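Local coordinates for protein lysine/ornithine decarboxylase (PDB 2PLJ) that decarboxylates lysine and ornithine to cadaverine and putrescine, using pyridoxal phosphate bound in a beta/alpha-barrel, at residues A[352-357]-A[367-372]; A[123-128]-A[141-146]; A[66-71]-A[292-297]. All blocks are in the same frame, centred on the assembly; numbering follows the deposited sequence.

Interactions 2 and 3 belong to the pyridoxal-binding beta/alpha-barrel, whereas interaction 1 lies in the separate beta-barrel part of the chain. Interaction 3 borders the active site directly: the chain at 292-297 grips the phosphate of the bound putrescine-pyridoxal adduct. Interaction 2 is nested within the long loop that interaction 3 closes; their centres are 22 Å apart and their nearest atoms about 9 Å. In interaction 2 the I126 side chain comes within about 8 Å of the ligand. Interaction 1 is far from the other two, its nearest atoms about 17 Å from interaction 3 and about 32 Å from interaction 2, but its 352-357 segment touches K186 of the second subunit.

Interaction 1 of 3, residues A[352-357]-A[367-372]; sequences SVLSGP and ENILLP
A chi1 of -66° in L354 lays CG beside the backbone N, while in I369 a chi1 of -178° sends CG1 anti to the backbone N and leaves CG2 between that atom and the carbonyl carbon. These settings bring L354 CG to 4.0 Å from I369 CG2, the two side chains meeting at a slant. L371 adds its branch from further along the strand: its CD1 lies 3.7 Å from L354 CD2. L354 therefore rests on two branched residues of 367-372 together, and L340 of strand 340-342 touches both L354 and I369, continuing the apolar layer into the sheet.

The backbone connection is short. S352 and I369 form an antiparallel hydrogen-bonded pair, in which I369 N donates to S352 O at 3.0 Å and S352 N returns a weak bond to I369 O at 2.9 Å. Here the chain turns a corner at E367 and N368, and the axes of 352-355 and 369-372 run at 96° to one another, so the strands diverge quickly. On the E367 side, V353 CG2 packs 3.4 Å from E367 O. These strands belong to the beta-barrel portion of the enzyme, and the neighbouring strand 315-320 pairs with V353 and S355 through the backbone.

Beside the backbone pair a water bridges the two segments. It donates to S352 OG at 2.9 Å and to L371 O at 3.1 Å; the serine hydroxyl is also hydrogen-bonded to I350 O. The chemistry is thus divided three ways: one backbone pair, with one good and one weak bond, sets the alignment, a water that donates to both S352 OG and L371 O adds a polar link, and L354 supplies the apolar contact with the I369 and L371 side chains.

Interaction 2 of 3, residues A[123-128]-A[141-146]; sequences DLTIHT and LAYGCN
T125 and C145 face each other across one beta-alpha-beta unit of the pyridoxal-binding beta/alpha-barrel, in which strand 125-127 is followed by helix 134-143 and then strand 147-150. The T125 chi1 of 75° sets OG1 between the backbone N and the carbonyl carbon and turns it to C145, 3.4 Å from its CB; the hydroxyl itself is hydrogen-bonded to A122 O. The methyl CG2, placed beside the backbone N, goes instead to the tyrosine and lies 3.4 Å from Y143 OH.

Y143 extends from the last turn of the helix with CG anti to its backbone N, chi1 164°. The ring comes towards T125 from the opposite direction and presents its edge, with the threonine methyl in the ring plane. Its hydroxyl is held by V120 O, and V112, V115 and A116 of helix 109-117 touch the Y143 side chain from outside the contact. G144, with positive phi, then ends the helix and turns the chain towards strand 147-150.

C145 has its SG anti to the backbone N, which carries the sulfur to the strand backbone, 3.5 Å from H127 N. No direct hydrogen bond joins the segments. A water 2.8 Å from T125 O also accepts from N146 N, and C145 SG also lies 3.8 Å from H127 CB.

Interaction 3 of 3, residues A[66-71]-A[292-297]; sequences RQQYRA and GRFICA. With P3T ((4-{[(4-aminobutyl)amino]methyl}-5-hydroxy-6-methylpyridin-3-yl)methyl dihydrogen phosphate), chain D.
Q68 reaches from helix 62-75 onto the backbone and ring of F294. Its CB already touches the short helix 293-296, lying 3.5 Å from I295 O. That carbonyl oxygen is buried by the contact and has no polar partner anywhere in the model, so hydrocarbon is what it meets here. The next carbon, CG, comes 3.5 Å from F294 O and is slightly farther from I295 O. A bend at chi2 of -58° then folds the chain, so that CD stays by F294 O and NE2 can reach that oxygen. NE2 finally donates to F294 O at 3.0 Å, with an N-H...O angle of 170°; the oxygen lies in the amide plane, while the donor is somewhat tilted from the carbonyl plane.

The same nitrogen stands 3.4 Å from F294 CE2, over one face of the ring and displaced towards its rim. Amide and ring planes are 34° apart, although the side chains as a whole cross at about a right angle. In the pyridoxal-binding beta/alpha-barrel, this brings helix 62-75 against the short helix at the phosphate site. There G292 N donates to OAE of the adduct at 2.8 Å and R293 N to OAF at 2.7 Å, so the phosphate rests on the amino end of helix 293-296. The R293 guanidinium lies away from the phosphate, near the aminobutyl tail, with NH2 in a salt bridge to D334 and a hydrogen bond to S217, both of which also bind the adduct.

At the edge of the F294 ring, Q68 O lies in the ring plane, 3.4 Å from F294 CE2, with A71 CB a looser neighbour. Elsewhere in the contact Y69 and I295 lie side by side, pointing the same way, with I295 CD1 near the plane of the tyrosine ring, 4.1 Å from Y69 CD1.

Interaction 1 of 3, residues A[352-357]-A[367-372]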
# COMPACT_ATOMS: atom_id res chain seq x y z
N SER A 352 -23.40 2.12 11.03
CA SER A 352 -22.63 2.95 10.11
C SER A 352 -21.54 2.16 9.43
O SER A 352 -21.19 1.05 9.86
CB SER A 352 -22.02 4.14 10.86
OG SER A 352 -23.02 4.85 11.58
N VAL A 353 -21.02 2.74 8.36
CA VAL A 353 -19.86 2.21 7.64
C VAL A 353 -18.87 3.36 7.50
O VAL A 353 -19.24 4.48 7.14
CB VAL A 353 -20.25 1.71 6.22
CG1 VAL A 353 -19.04 1.23 5.45
CG2 VAL A 353 -21.33 0.63 6.29
N LEU A 354 -17.61 3.06 7.80
CA LEU A 354 -16.53 4.03 7.60
C LEU A 354 -15.74 3.61 6.38
O LEU A 354 -15.07 2.56 6.38
CB LEU A 354 -15.62 4.11 8.84
CG LEU A 354 -16.25 4.68 10.12
CD1 LEU A 354 -15.25 4.58 11.27
CD2 LEU A 354 -16.73 6.16 9.93
N SER A 355 -15.82 4.45 5.33
CA SER A 355 -15.17 4.22 4.05
C SER A 355 -13.96 5.15 3.92
O SER A 355 -13.97 6.26 4.45
CB SER A 355 -16.16 4.58 2.91
OG SER A 355 -15.46 4.67 1.68
N GLY A 356 -12.94 4.73 3.17
CA GLY A 356 -11.83 5.63 2.87
C GLY A 356 -12.16 6.57 1.70
O GLY A 356 -13.30 6.53 1.13
N PRO A 357 -11.19 7.41 1.32
CA PRO A 357 -11.44 8.43 0.28
C PRO A 357 -11.37 7.94 -1.17
O PRO A 357 -11.88 8.62 -2.07
CB PRO A 357 -10.33 9.45 0.53
CG PRO A 357 -9.19 8.61 1.04
CD PRO A 357 -9.83 7.53 1.90
N GLU A 367 -16.61 -2.05 8.35
CA GLU A 367 -17.81 -2.49 7.61
C GLU A 367 -19.10 -2.31 8.41
O GLU A 367 -20.17 -2.12 7.84
CB GLU A 367 -17.69 -3.97 7.19
CG GLU A 367 -16.68 -4.21 6.05
CD GLU A 367 -16.57 -5.69 5.69
OE1 GLU A 367 -17.59 -6.41 5.80
OE2 GLU A 367 -15.45 -6.14 5.30
N ASN A 368 -18.99 -2.38 9.73
CA ASN A 368 -20.15 -2.25 10.60
C ASN A 368 -19.63 -1.63 11.88
O ASN A 368 -18.77 -2.22 12.55
CB ASN A 368 -20.81 -3.63 10.86
CG ASN A 368 -22.17 -3.52 11.53
OD1 ASN A 368 -22.89 -2.54 11.36
ND2 ASN A 368 -22.54 -4.56 12.29
N ILE A 369 -20.09 -0.44 12.20
CA ILE A 369 -19.69 0.25 13.43
C ILE A 369 -20.81 1.17 13.89
O ILE A 369 -21.41 1.89 13.07
CB ILE A 369 -18.37 1.04 13.20
CG1 ILE A 369 -17.90 1.73 14.49
CG2 ILE A 369 -18.52 2.00 12.02
CD1 ILE A 369 -16.39 2.21 14.45
N LEU A 370 -21.12 1.14 15.19
CA LEU A 370 -22.14 2.03 15.75
C LEU A 370 -21.55 3.39 16.07
O LEU A 370 -20.54 3.49 16.77
CB LEU A 370 -22.80 1.44 17.00
CG LEU A 370 -23.54 0.11 16.83
CD1 LEU A 370 -23.97 -0.46 18.18
CD2 LEU A 370 -24.75 0.25 15.90
N LEU A 371 -22.17 4.43 15.53
CA LEU A 371 -21.68 5.79 15.72
C LEU A 371 -22.83 6.77 15.87
O LEU A 371 -23.91 6.57 15.29
CB LEU A 371 -20.82 6.24 14.52
CG LEU A 371 -19.55 5.49 14.11
CD1 LEU A 371 -19.03 6.11 12.84
CD2 LEU A 371 -18.44 5.53 15.20
N PRO A 372 -22.59 7.85 16.63
CA PRO A 372 -23.56 8.93 16.61
C PRO A 372 -23.63 9.54 15.20
O PRO A 372 -22.71 9.34 14.38
CB PRO A 372 -23.00 9.93 17.63
CG PRO A 372 -21.59 9.59 17.79
CD PRO A 372 -21.43 8.14 17.50
O HOH W 1 -23.95 7.48 12.36

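Interaction 2 of 3, residues A[123-128]-A[141-146]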
# COMPACT_ATOMS: atom_id res chain seq x y z
N ASP A 123 28.12 2.56 15.31
CA ASP A 123 28.32 1.48 16.29
C ASP A 123 27.06 1.15 17.09
O ASP A 123 27.01 0.13 17.82
CB ASP A 123 29.53 1.75 17.19
CG ASP A 123 29.37 2.95 18.11
OD1 ASP A 123 28.30 3.59 18.17
OD2 ASP A 123 30.37 3.27 18.81
N LEU A 124 26.03 1.99 16.95
CA LEU A 124 24.73 1.71 17.59
C LEU A 124 23.78 0.94 16.67
O LEU A 124 22.61 0.73 17.04
CB LEU A 124 24.04 3.01 18.05
CG LEU A 124 24.74 3.81 19.15
CD1 LEU A 124 23.86 5.04 19.49
CD2 LEU A 124 24.98 2.99 20.38
N THR A 125 24.27 0.52 15.52
CA THR A 125 23.41 -0.04 14.48
C THR A 125 23.80 -1.46 14.11
O THR A 125 24.97 -1.88 14.22
CB THR A 125 23.35 0.84 13.19
OG1 THR A 125 24.57 0.72 12.44
CG2 THR A 125 23.07 2.35 13.53
N ILE A 126 22.78 -2.20 13.70
CA ILE A 126 22.97 -3.50 13.07
C ILE A 126 22.10 -3.53 11.80
O ILE A 126 21.03 -2.88 11.75
CB ILE A 126 22.60 -4.70 13.99
CG1 ILE A 126 21.13 -4.65 14.45
CG2 ILE A 126 23.55 -4.77 15.22
CD1 ILE A 126 20.71 -5.88 15.31
N HIS A 127 22.54 -4.27 10.79
CA HIS A 127 21.76 -4.39 9.54
C HIS A 127 21.20 -5.81 9.52
O HIS A 127 21.95 -6.77 9.68
CB HIS A 127 22.68 -4.10 8.34
CG HIS A 127 21.95 -3.94 7.05
ND1 HIS A 127 21.29 -4.99 6.43
CD2 HIS A 127 21.84 -2.87 6.23
CE1 HIS A 127 20.76 -4.55 5.30
NE2 HIS A 127 21.12 -3.28 5.13
N THR A 128 19.90 -5.96 9.45
CA THR A 128 19.33 -7.30 9.66
C THR A 128 18.59 -7.86 8.47
O THR A 128 17.91 -8.88 8.60
CB THR A 128 18.45 -7.31 10.89
OG1 THR A 128 17.42 -6.35 10.70
CG2 THR A 128 19.30 -7.06 12.18
N LEU A 141 28.23 -0.57 4.90
CA LEU A 141 29.63 -0.49 5.31
C LEU A 141 30.19 0.93 5.21
O LEU A 141 30.97 1.36 6.06
CB LEU A 141 30.49 -1.45 4.49
CG LEU A 141 30.40 -2.93 4.95
CD1 LEU A 141 31.21 -3.76 3.96
CD2 LEU A 141 30.96 -3.12 6.38
N ALA A 142 29.78 1.66 4.16
CA ALA A 142 30.24 3.04 3.97
C ALA A 142 29.83 3.96 5.13
O ALA A 142 30.61 4.82 5.55
CB ALA A 142 29.74 3.61 2.63
N TYR A 143 28.61 3.77 5.64
CA TYR A 143 28.13 4.44 6.83
C TYR A 143 28.92 3.99 8.06
O TYR A 143 29.25 4.80 8.92
CB TYR A 143 26.65 4.13 7.01
CG TYR A 143 26.08 4.43 8.36
CD1 TYR A 143 26.13 5.71 8.93
CD2 TYR A 143 25.46 3.41 9.08
CE1 TYR A 143 25.58 5.96 10.18
CE2 TYR A 143 24.90 3.63 10.32
CZ TYR A 143 24.96 4.90 10.88
OH TYR A 143 24.38 5.10 12.11
N GLY A 144 29.24 2.71 8.11
CA GLY A 144 30.07 2.13 9.18
C GLY A 144 29.41 0.96 9.90
O GLY A 144 30.03 0.31 10.78
N CYS A 145 28.18 0.65 9.50
CA CYS A 145 27.46 -0.50 10.01
C CYS A 145 28.15 -1.75 9.50
O CYS A 145 28.24 -1.96 8.27
CB CYS A 145 25.99 -0.46 9.58
SG CYS A 145 25.07 -1.86 10.22
N ASN A 146 28.62 -2.59 10.42
CA ASN A 146 29.41 -3.77 10.05
C ASN A 146 28.87 -5.10 10.57
O ASN A 146 29.57 -6.13 10.53
CB ASN A 146 30.88 -3.57 10.47
CG ASN A 146 31.04 -3.28 11.95
OD1 ASN A 146 30.21 -3.66 12.77
ND2 ASN A 146 32.12 -2.57 12.31
O HOH W 2 27.60 -1.56 13.33

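Interaction 3 of 3, residues A[66-71]-A[292-297]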
# COMPACT_ATOMS: atom_id res chain seq x y z
N ARG A 66 9.21 7.44 24.39
CA ARG A 66 10.07 7.24 25.57
C ARG A 66 9.45 6.26 26.59
O ARG A 66 10.16 5.38 27.11
CB ARG A 66 10.40 8.58 26.21
CG ARG A 66 11.36 9.42 25.39
CD ARG A 66 11.72 10.71 26.16
NE ARG A 66 10.60 11.65 26.14
CZ ARG A 66 10.46 12.62 25.25
NH1 ARG A 66 11.40 12.82 24.31
NH2 ARG A 66 9.40 13.41 25.33
N GLN A 67 8.17 6.44 26.91
CA GLN A 67 7.48 5.52 27.83
C GLN A 67 7.62 4.06 27.42
O GLN A 67 7.90 3.17 28.26
CB GLN A 67 6.00 5.86 27.88
CG GLN A 67 5.72 7.09 28.72
CD GLN A 67 4.33 7.64 28.48
OE1 GLN A 67 3.38 6.88 28.19
NE2 GLN A 67 4.19 8.96 28.60
N GLN A 68 7.35 3.80 26.14
CA GLN A 68 7.41 2.44 25.63
C GLN A 68 8.84 1.87 25.70
O GLN A 68 9.05 0.74 26.19
CB GLN A 68 6.83 2.38 24.21
CG GLN A 68 5.36 2.66 24.13
CD GLN A 68 4.55 1.69 24.99
OE1 GLN A 68 4.06 2.06 26.07
NE2 GLN A 68 4.45 0.45 24.54
N TYR A 69 9.82 2.66 25.26
CA TYR A 69 11.22 2.23 25.34
C TYR A 69 11.60 1.89 26.79
O TYR A 69 12.17 0.83 27.08
CB TYR A 69 12.16 3.32 24.82
CG TYR A 69 13.61 2.92 24.91
CD1 TYR A 69 14.19 2.12 23.93
CD2 TYR A 69 14.41 3.36 25.97
CE1 TYR A 69 15.54 1.72 24.02
CE2 TYR A 69 15.77 2.97 26.06
CZ TYR A 69 16.31 2.17 25.08
OH TYR A 69 17.65 1.78 25.17
N ARG A 70 11.25 2.79 27.71
CA ARG A 70 11.58 2.60 29.13
C ARG A 70 10.90 1.37 29.71
O ARG A 70 11.52 0.64 30.47
CB ARG A 70 11.21 3.85 29.91
CG ARG A 70 12.09 5.03 29.49
CD ARG A 70 11.65 6.32 30.23
NE ARG A 70 12.38 7.49 29.72
CZ ARG A 70 12.14 8.75 30.10
NH1 ARG A 70 11.20 9.03 31.00
NH2 ARG A 70 12.87 9.74 29.59
N ALA A 71 9.64 1.14 29.33
CA ALA A 71 8.88 -0.02 29.81
C ALA A 71 9.54 -1.32 29.34
O ALA A 71 9.67 -2.28 30.11
CB ALA A 71 7.44 0.05 29.38
N GLY A 292 10.12 -3.20 17.33
CA GLY A 292 9.58 -2.15 16.46
C GLY A 292 8.24 -1.68 17.01
O GLY A 292 8.16 -0.64 17.70
N ARG A 293 7.22 -2.49 16.72
CA ARG A 293 5.84 -2.15 17.04
C ARG A 293 5.67 -1.70 18.49
O ARG A 293 4.93 -0.77 18.78
CB ARG A 293 4.95 -3.37 16.79
CG ARG A 293 3.45 -3.11 17.01
CD ARG A 293 2.63 -4.44 16.95
NE ARG A 293 2.88 -5.24 15.75
CZ ARG A 293 2.18 -5.13 14.61
NH1 ARG A 293 1.18 -4.23 14.49
NH2 ARG A 293 2.46 -5.93 13.58
N PHE A 294 6.35 -2.40 19.42
CA PHE A 294 6.09 -2.09 20.83
C PHE A 294 6.44 -0.64 21.16
O PHE A 294 5.76 0.02 21.93
CB PHE A 294 6.87 -3.06 21.75
CG PHE A 294 6.53 -2.88 23.21
CD1 PHE A 294 5.43 -3.56 23.77
CD2 PHE A 294 7.26 -1.98 24.00
CE1 PHE A 294 5.08 -3.36 25.11
CE2 PHE A 294 6.94 -1.78 25.36
CZ PHE A 294 5.85 -2.47 25.92
N ILE A 295 7.49 -0.13 20.51
CA ILE A 295 7.93 1.22 20.80
C ILE A 295 7.05 2.29 20.14
O ILE A 295 6.71 3.31 20.79
CB ILE A 295 9.45 1.39 20.42
CG1 ILE A 295 10.31 0.63 21.44
CG2 ILE A 295 9.90 2.88 20.45
CD1 ILE A 295 11.76 0.50 21.01
N CYS A 296 6.69 2.08 18.87
CA CYS A 296 6.00 3.14 18.10
C CYS A 296 4.49 3.02 18.05
O CYS A 296 3.82 4.03 17.95
CB CYS A 296 6.54 3.26 16.66
SG CYS A 296 6.46 1.73 15.75
N ALA A 297 3.96 1.80 18.12
CA ALA A 297 2.51 1.67 17.84
C ALA A 297 1.61 2.60 18.70
O ALA A 297 0.72 3.26 18.16
CB ALA A 297 2.04 0.19 17.93
OAE P3T D . 8.75 -5.63 17.01
PAU P3T D . 8.03 -5.88 15.62
OAF P3T D . 7.61 -4.49 14.96
OAC P3T D . 6.86 -6.85 15.67
OAP P3T D . 9.07 -6.49 14.54
CAM P3T D . 10.27 -5.68 14.19
CAS P3T D . 11.16 -6.61 13.35
CAH P3T D . 12.36 -6.95 13.99
NAO P3T D . 13.22 -7.77 13.38
CAQ P3T D . 12.97 -8.31 12.20
CAA P3T D . 14.01 -9.28 11.58
CAR P3T D . 11.76 -8.04 11.52
OAD P3T D . 11.55 -8.59 10.31
CAT P3T D . 10.82 -7.17 12.11
CAG P3T D . 9.62 -6.84 11.40
NAN P3T D . 9.16 -7.66 10.48
CAL P3T D . 7.95 -7.45 9.62
CAK P3T D . 6.71 -7.01 10.42
CAJ P3T D . 5.59 -6.75 9.37
CAI P3T D . 4.29 -6.29 10.05
NAB P3T D . 3.16 -6.24 9.10